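Local coordinates for protein putative cytosine/guanine deaminase (Unidentified, PDB 2PAJ) that catalyses the zinc-dependent hydrolytic deamination of 2-amino-4-hydroxypteridines, such as isoxanthopterin, to 2,4-dihydroxypteridines with release of ammonium, at residues R113-A118 with M145-S150; E188-Y193 with P228-E233; Y283-K288 with Q309-L314; V386-W389 with A395-M398; V443-L446 with K451-V454. All blocks are in the same frame, centred on the assembly; numbering follows the deposited sequence.

Contact 1: R113-A118 with M145-S150; sequences RRFRLA and MPFDSS
F115, near the start of helix 112-127, reaches across to F147 and S149 where the chain enters helix 149-159. Its bond from CA to CB points toward the other segment, and a chi1 of -173°, with CG trans to N, lets the ring reach both residues. Its CB lies 4.1 Å from F147 CE1, and the same CE1 is also 4.1 Å from F115 CG, so one carbon of the F147 ring meets the root of F115. Further out, F115 CE2 comes to 3.7 Å from the carbonyl S149 O. At the tip, F115 CZ packs against S149 CB at 3.8 Å, while S149 OG stands over one face of the F115 ring, displaced toward its rim. The rings of F115 and F147 form an oblique pair, their planes inclined at 37°. F147 has M145 CG over the centre of one of its faces, and I152 of helix 149-159 touches both phenylalanines. The hydroxyl of S149 is hydrogen-bonded to V140 O, and D148 holds the N-cap position of the helix that S149 begins. No hydrogen bond spans the two segments. The contact is therefore a buried dispersive one, and the place of S149 against an aromatic face is consistent with a serine hydroxyl that already has a partner, V140 O, in the neighbouring loop.

Contact 2: E188-Y193 with P228-E233; sequences ETLDAY and PREMRE
E230 OE2 is hydrogen-bonded to T172 OG1, which leaves the other oxygen of the same carboxylate, OE1, lying against the hydrocarbon of L190. E230 OE1 is modelled 3.1 Å from L190 CB and also touches CG and CD2 of that leucine; at this resolution the distance establishes contact rather than any special closeness. The glutamate chain takes part along its length, since E230 CG is 3.6 Å from L190 CD2, and the two side chains run antiparallel alongside one another. An extended chi2 of 176° carries the E230 carboxylate beyond the leucine branch point to reach CB. In L190 a chi1 near 180° (-172°) sends the isobutyl group across the gap between the helices. Its other methyl, CD1, meets E233 OE2 at 3.5 Å, so glutamates one helical turn apart each present an oxygen to the same leucine.

L190 opens helix 190-203, with T189 at its N-cap position, and E230 belongs to the first turn of helix 228-240. These helices follow the adjacent parallel strands 163-168 and 213-217 and lie on the outside of the barrel, so the contact joins their N-terminal ends near the surface. Nothing polar links the two segments. D191 brings a third carboxylate nearby, with OD1 6.5 Å from E233 OE2. The negative charges would probably be offset in part by the two helix N-termini, while the contact itself consists of aliphatic carbon against carboxylate oxygen and methylene groups.

Contact 3: Y283-K288 with Q309-L314; sequences YAHLVK and QSNGRL
The zinc site of this amidohydrolase barrel is formed by H76, H78, H248, H285 and D336, and H285 brings it into contact with helix 308-312. N311 OD1 stands over one face of the H285 ring, 3.6 Å above the plane and offset toward the rim, where ND1 is its nearest atom at 3.7 Å. The amide and imidazole planes are 85° apart, so the oxygen approaches the ring without the two groups stacking. A water joins the same residues through their nitrogens: it accepts from H285 N at 2.8 Å and, weakly, from N311 ND2 at 3.3 Å. S310 OG lies obliquely to the imidazole, 4.2 Å from H285 NE2, and bonds to S340 OG and D336 OD2. It is thus a second-shell group for the metal ligand D336, whose other oxygen makes a weak hydrogen bond with H285 NE2. Toward solvent, V287 CG1 packs on L314 CD2 at 3.9 Å. H285 comes directly after strand 281-284, which runs parallel between strands 244-248 and 303-306; helix 308-312 follows the latter, and the contact thus bridges two successive strand ends at the mouth of the barrel.

Contact 4: V386-W389 with A395-M398; sequences VIHW and ARVM
H388 and R396 stand eight positions apart on the single helix 383-398, about two turns, with H388 CA and R396 CA 10.7 Å apart. A histidine and a long arginine span that interval. The H388 side chain swings out on a chi1 of -173°, and its imidazole leans toward the later segment. R396 answers from the other end: its chain bends at chi3 (-69°), and the guanidinium turns back toward the start of the helix. The meeting involves one edge of the ring. R396 NH2 lies in the imidazole plane, 3.3 Å from H388 NE2 and 3.8 Å from H388 CE1. The ring and guanidinium planes are inclined at 43°, and the two side chains are nearly perpendicular, so neither flat group is stacked on the other.

Residues between and beside the pair point into the protein: V386 and W389 pack on helix 346-359, while V397 and M398 touch W282 of strand 281-284. H388 and R396 occupy a more exposed side of the helix, where R25 from a loop touches the histidine and brings its NE close to R396 NH2. The resulting cluster is rich in basic groups. Two nearby arginines would be expected to make a positively charged imidazole less favourable, although D401, which R396 also touches, may offset some of that charge.

Contact 5: V443-L446 with K451-V454; sequences VMAL and KRVV
A trans chi1 (-169°) followed by a bend at chi2 (140°) lays the guanidinium of R452 back over the partner strand of the beta hairpin 442-448/451-455. There R452 NH2 donates to M444 O at 2.6 Å, the oxygen lying somewhat out of the guanidinium plane, and A445 CB sits over one face of the group. Along the strands, L446 and V454 form an antiparallel hydrogen-bonded pair: L446 N donates to V454 O at 3.3 Å, and the return bond from V454 N is weak. V453 N also donates to L446 O, at 2.9 Å. V453 and V454 thus both stand opposite L446, a classic beta bulge. On the face carrying L446 and V454 the packing is aliphatic, with L446 CB 3.5 Å from V454 CB. M444 marks a corner in its strand, and together with A445 it faces V416 in a second classic bulge, against strand 414-418. Before that corner, V443 brings CG2 to 3.5 Å from V454 CG1. V454 O is gripped twice, from opposite faces of its carbonyl plane: by L446 N across the hairpin and by R452 NE, 3.1 Å away and lying with this oxygen in the guanidinium plane (N-H...O 156°).

Contacts 1 and 5 are buried, whereas contacts 2, 3 and 4 lie nearer the surface. Contacts 1 and 2 each bring helix beginnings together around the barrel, the first by aromatic packing, the second by leucine against carboxylates. Contact 3 alone contains a zinc ligand, and adds a water between its segments, held weakly on the N311 side. Contact 4 stays within one helix and sets basic groups side by side; its V397 and M398 touch the strand that leads into H285 of contact 3, the two centres about 18 Å apart. Contact 5 combines backbone hydrogen bonds with an arginine that reaches across to a carbonyl; it lies across the chain's centre from contacts 2 and 3, its centre about 41 Å from that of contact 2.

Contact 1: R113-A118 with M145-S150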
# COMPACT_ATOMS: atom_id res chain seq x y z
N ARG A 113 -20.23 11.82 1.36
CA ARG A 113 -20.64 10.54 1.90
C ARG A 113 -20.01 9.36 1.18
O ARG A 113 -19.36 8.51 1.79
CB ARG A 113 -22.17 10.44 1.83
CG ARG A 113 -22.73 9.09 2.21
CD ARG A 113 -22.84 8.95 3.73
NE ARG A 113 -22.69 7.55 4.16
CZ ARG A 113 -21.52 6.96 4.41
NH1 ARG A 113 -20.37 7.64 4.29
NH2 ARG A 113 -21.49 5.68 4.77
N ARG A 114 -20.21 9.33 -0.14
CA ARG A 114 -19.70 8.25 -0.96
C ARG A 114 -18.19 8.05 -0.94
O ARG A 114 -17.72 6.95 -0.68
CB ARG A 114 -20.21 8.42 -2.39
CG ARG A 114 -21.70 8.14 -2.49
CD ARG A 114 -22.27 8.40 -3.87
NE ARG A 114 -23.69 8.08 -3.93
CZ ARG A 114 -24.49 8.36 -4.95
NH1 ARG A 114 -24.01 8.99 -6.02
NH2 ARG A 114 -25.76 8.02 -4.91
N PHE A 115 -17.44 9.11 -1.22
CA PHE A 115 -15.99 9.00 -1.23
C PHE A 115 -15.53 8.39 0.09
O PHE A 115 -14.67 7.51 0.12
CB PHE A 115 -15.34 10.37 -1.39
CG PHE A 115 -13.84 10.32 -1.58
CD1 PHE A 115 -13.30 9.99 -2.81
CD2 PHE A 115 -12.99 10.58 -0.52
CE1 PHE A 115 -11.94 9.91 -2.99
CE2 PHE A 115 -11.61 10.51 -0.69
CZ PHE A 115 -11.09 10.17 -1.93
N ARG A 116 -16.11 8.88 1.17
CA ARG A 116 -15.79 8.42 2.51
C ARG A 116 -16.06 6.93 2.73
O ARG A 116 -15.29 6.24 3.41
CB ARG A 116 -16.59 9.25 3.51
CG ARG A 116 -16.18 9.08 4.94
CD ARG A 116 -16.28 10.43 5.60
NE ARG A 116 -15.11 10.69 6.43
CZ ARG A 116 -14.69 11.91 6.74
NH1 ARG A 116 -15.34 12.98 6.28
NH2 ARG A 116 -13.62 12.07 7.50
N LEU A 117 -17.15 6.44 2.15
CA LEU A 117 -17.54 5.05 2.26
C LEU A 117 -16.58 4.14 1.51
O LEU A 117 -16.13 3.14 2.04
CB LEU A 117 -18.95 4.86 1.70
CG LEU A 117 -19.55 3.47 1.89
CD1 LEU A 117 -19.89 3.23 3.37
CD2 LEU A 117 -20.80 3.37 1.03
N ALA A 118 -16.27 4.50 0.27
CA ALA A 118 -15.36 3.72 -0.56
C ALA A 118 -14.00 3.56 0.12
O ALA A 118 -13.42 2.48 0.13
CB ALA A 118 -15.18 4.39 -1.91
N MET A 145 -14.17 21.37 -6.26
CA MET A 145 -14.65 20.18 -5.56
C MET A 145 -15.18 20.63 -4.19
O MET A 145 -14.49 21.31 -3.43
CB MET A 145 -13.51 19.18 -5.40
CG MET A 145 -13.87 17.90 -4.64
SD MET A 145 -12.60 16.61 -4.85
CE MET A 145 -11.12 17.51 -4.45
N PRO A 146 -16.43 20.25 -3.86
CA PRO A 146 -17.10 20.59 -2.60
C PRO A 146 -16.56 19.89 -1.36
O PRO A 146 -16.89 20.28 -0.24
CB PRO A 146 -18.55 20.23 -2.87
CG PRO A 146 -18.43 19.05 -3.74
CD PRO A 146 -17.34 19.47 -4.73
N PHE A 147 -15.76 18.85 -1.55
CA PHE A 147 -15.21 18.14 -0.39
C PHE A 147 -13.70 17.95 -0.48
O PHE A 147 -13.12 17.98 -1.57
CB PHE A 147 -15.91 16.79 -0.23
CG PHE A 147 -15.76 15.90 -1.40
CD1 PHE A 147 -14.69 15.01 -1.47
CD2 PHE A 147 -16.65 15.96 -2.45
CE1 PHE A 147 -14.52 14.19 -2.57
CE2 PHE A 147 -16.50 15.15 -3.56
CZ PHE A 147 -15.43 14.26 -3.62
N ASP A 148 -13.08 17.78 0.68
CA ASP A 148 -11.64 17.58 0.74
C ASP A 148 -11.29 16.08 0.77
O ASP A 148 -11.31 15.44 1.83
CB ASP A 148 -11.06 18.28 1.97
CG ASP A 148 -9.55 18.35 1.91
OD1 ASP A 148 -9.00 17.67 1.03
OD2 ASP A 148 -8.93 19.06 2.73
N SER A 149 -10.98 15.53 -0.40
CA SER A 149 -10.61 14.13 -0.53
C SER A 149 -9.48 13.79 0.43
O SER A 149 -9.60 12.89 1.27
CB SER A 149 -10.15 13.85 -1.95
OG SER A 149 -11.21 14.11 -2.84
N SER A 150 -8.38 14.51 0.30
CA SER A 150 -7.23 14.29 1.14
C SER A 150 -7.61 14.27 2.62
O SER A 150 -7.19 13.37 3.35
CB SER A 150 -6.20 15.37 0.86
OG SER A 150 -5.93 15.41 -0.53

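Contact 2: E188-Y193 with P228-E233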
# COMPACT_ATOMS: atom_id res chain seq x y z
N GLU A 188 -6.94 20.28 -13.49
CA GLU A 188 -6.61 21.38 -12.61
C GLU A 188 -5.46 22.11 -13.26
O GLU A 188 -4.62 21.51 -13.92
CB GLU A 188 -6.16 20.88 -11.25
CG GLU A 188 -7.22 20.31 -10.37
CD GLU A 188 -6.63 19.83 -9.07
OE1 GLU A 188 -5.76 18.92 -9.11
OE2 GLU A 188 -7.02 20.35 -8.00
N THR A 189 -5.41 23.42 -13.08
CA THR A 189 -4.32 24.17 -13.66
C THR A 189 -3.07 23.79 -12.88
O THR A 189 -3.15 23.50 -11.69
CB THR A 189 -4.59 25.68 -13.55
OG1 THR A 189 -3.34 26.39 -13.60
CG2 THR A 189 -5.32 26.00 -12.26
N LEU A 190 -1.92 23.76 -13.55
CA LEU A 190 -0.64 23.39 -12.93
C LEU A 190 -0.38 24.03 -11.55
O LEU A 190 -0.00 23.34 -10.60
CB LEU A 190 0.49 23.74 -13.91
CG LEU A 190 1.95 23.34 -13.67
CD1 LEU A 190 2.55 24.18 -12.57
CD2 LEU A 190 2.04 21.86 -13.34
N ASP A 191 -0.61 25.34 -11.43
CA ASP A 191 -0.38 26.06 -10.18
C ASP A 191 -1.36 25.66 -9.08
O ASP A 191 -1.02 25.67 -7.91
CB ASP A 191 -0.48 27.56 -10.42
CG ASP A 191 0.14 27.96 -11.75
OD1 ASP A 191 1.35 28.32 -11.77
OD2 ASP A 191 -0.57 27.88 -12.77
N ALA A 192 -2.57 25.31 -9.47
CA ALA A 192 -3.54 24.90 -8.46
C ALA A 192 -3.02 23.63 -7.80
O ALA A 192 -3.02 23.51 -6.56
CB ALA A 192 -4.90 24.66 -9.12
N TYR A 193 -2.56 22.70 -8.64
CA TYR A 193 -2.00 21.42 -8.21
C TYR A 193 -0.84 21.70 -7.26
O TYR A 193 -0.89 21.34 -6.08
CB TYR A 193 -1.48 20.67 -9.45
CG TYR A 193 -1.20 19.18 -9.28
CD1 TYR A 193 -0.94 18.62 -8.02
CD2 TYR A 193 -1.15 18.33 -10.40
CE1 TYR A 193 -0.64 17.25 -7.88
CE2 TYR A 193 -0.86 16.96 -10.28
CZ TYR A 193 -0.60 16.44 -9.01
OH TYR A 193 -0.30 15.09 -8.88
N PRO A 228 5.45 17.42 -20.66
CA PRO A 228 6.82 17.10 -20.23
C PRO A 228 7.59 18.24 -19.56
O PRO A 228 8.49 18.01 -18.75
CB PRO A 228 7.48 16.57 -21.51
CG PRO A 228 6.66 17.14 -22.60
CD PRO A 228 5.26 17.12 -22.09
N ARG A 229 7.24 19.48 -19.90
CA ARG A 229 7.88 20.65 -19.30
C ARG A 229 7.38 20.68 -17.86
O ARG A 229 8.09 21.04 -16.93
CB ARG A 229 7.43 21.91 -20.06
CG ARG A 229 7.66 23.25 -19.36
CD ARG A 229 6.70 24.27 -19.97
NE ARG A 229 6.92 25.66 -19.54
CZ ARG A 229 6.25 26.70 -20.04
NH1 ARG A 229 5.33 26.53 -20.99
NH2 ARG A 229 6.51 27.94 -19.62
N GLU A 230 6.12 20.28 -17.70
CA GLU A 230 5.50 20.24 -16.40
C GLU A 230 6.05 19.12 -15.52
O GLU A 230 6.09 19.26 -14.30
CB GLU A 230 3.99 20.12 -16.55
CG GLU A 230 3.30 21.45 -16.66
CD GLU A 230 1.81 21.32 -16.89
OE1 GLU A 230 1.07 22.30 -16.63
OE2 GLU A 230 1.38 20.24 -17.35
N MET A 231 6.49 18.00 -16.10
CA MET A 231 6.99 16.96 -15.22
C MET A 231 8.35 17.36 -14.63
O MET A 231 8.70 16.93 -13.53
CB MET A 231 7.01 15.56 -15.89
CG MET A 231 7.38 15.43 -17.36
SD MET A 231 6.87 13.79 -18.07
CE MET A 231 8.37 12.86 -17.97
N ARG A 232 9.09 18.22 -15.33
CA ARG A 232 10.36 18.67 -14.78
C ARG A 232 10.09 19.56 -13.58
O ARG A 232 10.57 19.29 -12.46
CB ARG A 232 11.18 19.45 -15.81
CG ARG A 232 11.84 18.59 -16.86
CD ARG A 232 13.05 19.29 -17.44
NE ARG A 232 13.77 18.50 -18.44
CZ ARG A 232 13.30 18.22 -19.66
NH1 ARG A 232 12.12 18.68 -20.03
NH2 ARG A 232 14.02 17.50 -20.51
N GLU A 233 9.30 20.61 -13.78
CA GLU A 233 8.99 21.52 -12.69
C GLU A 233 8.25 20.80 -11.58
O GLU A 233 8.45 21.05 -10.40
CB GLU A 233 8.20 22.74 -13.20
CG GLU A 233 6.95 22.42 -13.99
CD GLU A 233 6.49 23.61 -14.86
OE1 GLU A 233 7.26 24.00 -15.79
OE2 GLU A 233 5.37 24.15 -14.63

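Contact 3: Y283-K288 with Q309-L314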
# COMPACT_ATOMS: atom_id res chain seq x y z
N TYR A 283 7.27 3.58 -9.82
CA TYR A 283 6.12 3.44 -10.72
C TYR A 283 5.24 2.23 -10.56
O TYR A 283 5.68 1.16 -10.15
CB TYR A 283 6.57 3.46 -12.18
CG TYR A 283 7.19 4.76 -12.62
CD1 TYR A 283 8.57 4.94 -12.57
CD2 TYR A 283 6.40 5.81 -13.10
CE1 TYR A 283 9.14 6.11 -12.98
CE2 TYR A 283 6.96 6.99 -13.52
CZ TYR A 283 8.34 7.13 -13.46
OH TYR A 283 8.93 8.29 -13.88
N ALA A 284 3.98 2.43 -10.92
CA ALA A 284 2.97 1.38 -10.91
C ALA A 284 2.65 1.03 -12.36
O ALA A 284 2.93 1.80 -13.28
CB ALA A 284 1.71 1.87 -10.20
N HIS A 285 2.05 -0.14 -12.55
CA HIS A 285 1.64 -0.62 -13.86
C HIS A 285 2.71 -0.52 -14.94
O HIS A 285 2.43 -0.08 -16.05
CB HIS A 285 0.37 0.11 -14.31
CG HIS A 285 -0.80 -0.09 -13.39
ND1 HIS A 285 -0.65 -0.60 -12.11
CD2 HIS A 285 -2.12 0.17 -13.54
CE1 HIS A 285 -1.83 -0.64 -11.51
NE2 HIS A 285 -2.74 -0.18 -12.36
N LEU A 286 3.93 -0.90 -14.63
CA LEU A 286 4.95 -0.85 -15.66
C LEU A 286 5.20 -2.25 -16.20
O LEU A 286 6.15 -2.93 -15.78
CB LEU A 286 6.25 -0.22 -15.17
CG LEU A 286 7.22 -0.96 -14.26
CD1 LEU A 286 8.46 -0.08 -14.13
CD2 LEU A 286 6.60 -1.23 -12.88
N VAL A 287 4.32 -2.68 -17.10
CA VAL A 287 4.43 -3.98 -17.75
C VAL A 287 5.14 -3.62 -19.05
O VAL A 287 5.10 -2.46 -19.46
CB VAL A 287 3.03 -4.54 -18.07
CG1 VAL A 287 2.28 -3.57 -18.98
CG2 VAL A 287 3.16 -5.91 -18.73
N LYS A 288 5.80 -4.58 -19.69
CA LYS A 288 6.53 -4.29 -20.93
C LYS A 288 7.71 -3.35 -20.65
O LYS A 288 7.56 -2.13 -20.64
CB LYS A 288 5.62 -3.61 -21.96
CG LYS A 288 4.22 -4.19 -22.06
CD LYS A 288 3.38 -3.36 -23.04
CE LYS A 288 1.89 -3.74 -22.99
NZ LYS A 288 1.04 -2.91 -23.90
N GLN A 309 -2.75 -9.17 -9.74
CA GLN A 309 -4.19 -9.34 -9.98
C GLN A 309 -4.79 -8.27 -10.89
O GLN A 309 -5.68 -8.53 -11.68
CB GLN A 309 -4.96 -9.35 -8.67
CG GLN A 309 -4.70 -10.57 -7.82
CD GLN A 309 -5.40 -10.50 -6.48
OE1 GLN A 309 -5.11 -9.62 -5.67
NE2 GLN A 309 -6.32 -11.42 -6.24
N SER A 310 -4.28 -7.05 -10.75
CA SER A 310 -4.76 -5.94 -11.56
C SER A 310 -4.12 -6.00 -12.94
O SER A 310 -4.79 -5.90 -13.97
CB SER A 310 -4.42 -4.63 -10.87
OG SER A 310 -5.15 -3.55 -11.44
N ASN A 311 -2.80 -6.18 -12.97
CA ASN A 311 -2.06 -6.25 -14.23
C ASN A 311 -2.53 -7.39 -15.13
O ASN A 311 -2.19 -7.43 -16.32
CB ASN A 311 -0.55 -6.39 -13.97
CG ASN A 311 0.05 -5.13 -13.36
OD1 ASN A 311 -0.48 -4.02 -13.52
ND2 ASN A 311 1.18 -5.29 -12.68
N GLY A 312 -3.31 -8.31 -14.58
CA GLY A 312 -3.81 -9.40 -15.39
C GLY A 312 -4.87 -8.87 -16.34
O GLY A 312 -4.89 -9.22 -17.52
N ARG A 313 -5.75 -8.02 -15.81
CA ARG A 313 -6.83 -7.41 -16.58
C ARG A 313 -6.18 -6.36 -17.49
O ARG A 313 -6.67 -5.23 -17.64
CB ARG A 313 -7.86 -6.75 -15.64
CG ARG A 313 -9.17 -6.41 -16.35
CD ARG A 313 -10.20 -5.67 -15.49
NE ARG A 313 -9.83 -4.28 -15.22
CZ ARG A 313 -10.71 -3.30 -15.01
NH1 ARG A 313 -12.02 -3.54 -15.05
NH2 ARG A 313 -10.28 -2.07 -14.74
N LEU A 314 -5.06 -6.76 -18.08
CA LEU A 314 -4.27 -5.91 -18.96
C LEU A 314 -3.24 -6.82 -19.64
O LEU A 314 -3.34 -8.06 -19.54
CB LEU A 314 -3.56 -4.84 -18.12
CG LEU A 314 -2.82 -3.71 -18.83
CD1 LEU A 314 -2.60 -2.56 -17.83
CD2 LEU A 314 -1.49 -4.22 -19.43
O HOH W 1 1.67 -2.44 -11.05

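Contact 4: V386-W389 with A395-M398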
# COMPACT_ATOMS: atom_id res chain seq x y z
N VAL A 386 9.02 -13.02 -1.48
CA VAL A 386 7.79 -12.26 -1.65
C VAL A 386 7.39 -11.49 -0.39
O VAL A 386 6.86 -10.38 -0.49
CB VAL A 386 6.66 -13.22 -2.06
CG1 VAL A 386 5.36 -12.46 -2.23
CG2 VAL A 386 7.06 -13.93 -3.35
N ILE A 387 7.63 -12.07 0.78
CA ILE A 387 7.28 -11.40 2.02
C ILE A 387 8.09 -10.12 2.12
O ILE A 387 7.65 -9.14 2.70
CB ILE A 387 7.56 -12.30 3.25
CG1 ILE A 387 6.58 -13.47 3.29
CG2 ILE A 387 7.43 -11.49 4.53
CD1 ILE A 387 6.86 -14.46 4.41
N HIS A 388 9.27 -10.14 1.53
CA HIS A 388 10.13 -8.96 1.55
C HIS A 388 9.49 -7.87 0.73
O HIS A 388 9.38 -6.73 1.18
CB HIS A 388 11.51 -9.29 0.96
CG HIS A 388 12.49 -8.18 1.12
ND1 HIS A 388 13.18 -7.64 0.06
CD2 HIS A 388 12.86 -7.48 2.21
CE1 HIS A 388 13.94 -6.66 0.49
NE2 HIS A 388 13.77 -6.53 1.79
N TRP A 389 9.09 -8.22 -0.49
CA TRP A 389 8.45 -7.28 -1.40
C TRP A 389 7.22 -6.63 -0.78
O TRP A 389 7.01 -5.43 -0.92
CB TRP A 389 8.05 -7.99 -2.69
CG TRP A 389 9.20 -8.43 -3.51
CD1 TRP A 389 10.50 -7.99 -3.42
CD2 TRP A 389 9.17 -9.32 -4.63
NE1 TRP A 389 11.27 -8.54 -4.42
CE2 TRP A 389 10.48 -9.36 -5.18
CE3 TRP A 389 8.16 -10.09 -5.24
CZ2 TRP A 389 10.81 -10.14 -6.31
CZ3 TRP A 389 8.48 -10.86 -6.36
CH2 TRP A 389 9.80 -10.87 -6.89
N ALA A 395 8.38 -0.49 2.09
CA ALA A 395 8.72 0.55 3.04
C ALA A 395 9.87 1.40 2.56
O ALA A 395 9.79 2.62 2.59
CB ALA A 395 9.06 -0.08 4.39
N ARG A 396 10.94 0.77 2.10
CA ARG A 396 12.10 1.51 1.63
C ARG A 396 11.83 2.26 0.33
O ARG A 396 12.51 3.22 -0.00
CB ARG A 396 13.33 0.60 1.51
CG ARG A 396 14.04 0.36 2.87
CD ARG A 396 15.49 -0.16 2.74
NE ARG A 396 15.58 -1.53 2.22
CZ ARG A 396 15.57 -2.65 2.96
NH1 ARG A 396 15.49 -2.60 4.30
NH2 ARG A 396 15.65 -3.83 2.37
N VAL A 397 10.81 1.81 -0.41
CA VAL A 397 10.44 2.46 -1.66
C VAL A 397 9.69 3.76 -1.34
O VAL A 397 9.82 4.76 -2.04
CB VAL A 397 9.56 1.52 -2.52
CG1 VAL A 397 8.82 2.30 -3.58
CG2 VAL A 397 10.45 0.45 -3.17
N MET A 398 8.92 3.73 -0.26
CA MET A 398 8.17 4.91 0.14
C MET A 398 8.96 5.77 1.15
O MET A 398 8.49 6.81 1.61
CB MET A 398 6.80 4.50 0.69
CG MET A 398 5.96 3.70 -0.30
SD MET A 398 4.17 3.97 -0.23
CE MET A 398 3.76 3.11 1.22

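Contact 5: V443-L446 with K451-V454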
# COMPACT_ATOMS: atom_id res chain seq x y z
N VAL A 443 -6.68 -12.84 11.59
CA VAL A 443 -5.79 -11.90 12.30
C VAL A 443 -6.18 -11.82 13.77
O VAL A 443 -7.08 -11.06 14.16
CB VAL A 443 -5.83 -10.47 11.69
CG1 VAL A 443 -4.92 -10.39 10.48
CG2 VAL A 443 -7.23 -10.12 11.30
N MET A 444 -5.51 -12.62 14.59
CA MET A 444 -5.80 -12.61 16.01
C MET A 444 -5.23 -11.30 16.52
O MET A 444 -5.70 -10.73 17.50
CB MET A 444 -5.15 -13.82 16.71
CG MET A 444 -3.69 -13.66 17.10
SD MET A 444 -3.46 -13.13 18.82
CE MET A 444 -2.54 -14.54 19.48
N ALA A 445 -4.21 -10.80 15.82
CA ALA A 445 -3.59 -9.55 16.24
C ALA A 445 -2.85 -8.78 15.14
O ALA A 445 -2.03 -9.34 14.42
CB ALA A 445 -2.64 -9.82 17.39
N LEU A 446 -3.15 -7.49 15.03
CA LEU A 446 -2.49 -6.60 14.08
C LEU A 446 -2.01 -5.42 14.93
O LEU A 446 -2.78 -4.87 15.72
CB LEU A 446 -3.46 -6.09 13.02
CG LEU A 446 -2.93 -5.59 11.66
CD1 LEU A 446 -3.60 -4.28 11.30
CD2 LEU A 446 -1.42 -5.43 11.68
N LYS A 451 0.25 -0.35 18.57
CA LYS A 451 -1.11 -0.38 19.07
C LYS A 451 -1.88 -1.49 18.38
O LYS A 451 -1.67 -1.76 17.19
CB LYS A 451 -1.79 0.97 18.86
CG LYS A 451 -1.15 2.02 19.76
CD LYS A 451 -1.78 3.40 19.69
CE LYS A 451 -1.03 4.30 20.67
NZ LYS A 451 -1.58 5.69 20.76
N ARG A 452 -2.74 -2.15 19.13
CA ARG A 452 -3.52 -3.25 18.59
C ARG A 452 -4.76 -2.76 17.84
O ARG A 452 -5.79 -2.41 18.42
CB ARG A 452 -3.90 -4.22 19.71
CG ARG A 452 -4.49 -5.51 19.19
CD ARG A 452 -3.99 -6.69 19.98
NE ARG A 452 -4.71 -7.91 19.62
CZ ARG A 452 -4.73 -9.00 20.37
NH1 ARG A 452 -4.06 -9.03 21.51
NH2 ARG A 452 -5.43 -10.05 19.97
N VAL A 453 -4.63 -2.77 16.52
CA VAL A 453 -5.67 -2.31 15.63
C VAL A 453 -6.69 -3.40 15.41
O VAL A 453 -7.86 -3.11 15.16
CB VAL A 453 -5.07 -1.89 14.28
CG1 VAL A 453 -6.17 -1.45 13.32
CG2 VAL A 453 -4.07 -0.78 14.52
N VAL A 454 -6.24 -4.64 15.50
CA VAL A 454 -7.10 -5.81 15.30
C VAL A 454 -6.96 -6.85 16.40
O VAL A 454 -5.86 -7.18 16.85
CB VAL A 454 -6.80 -6.51 13.95
CG1 VAL A 454 -7.75 -7.66 13.76
CG2 VAL A 454 -6.92 -5.51 12.80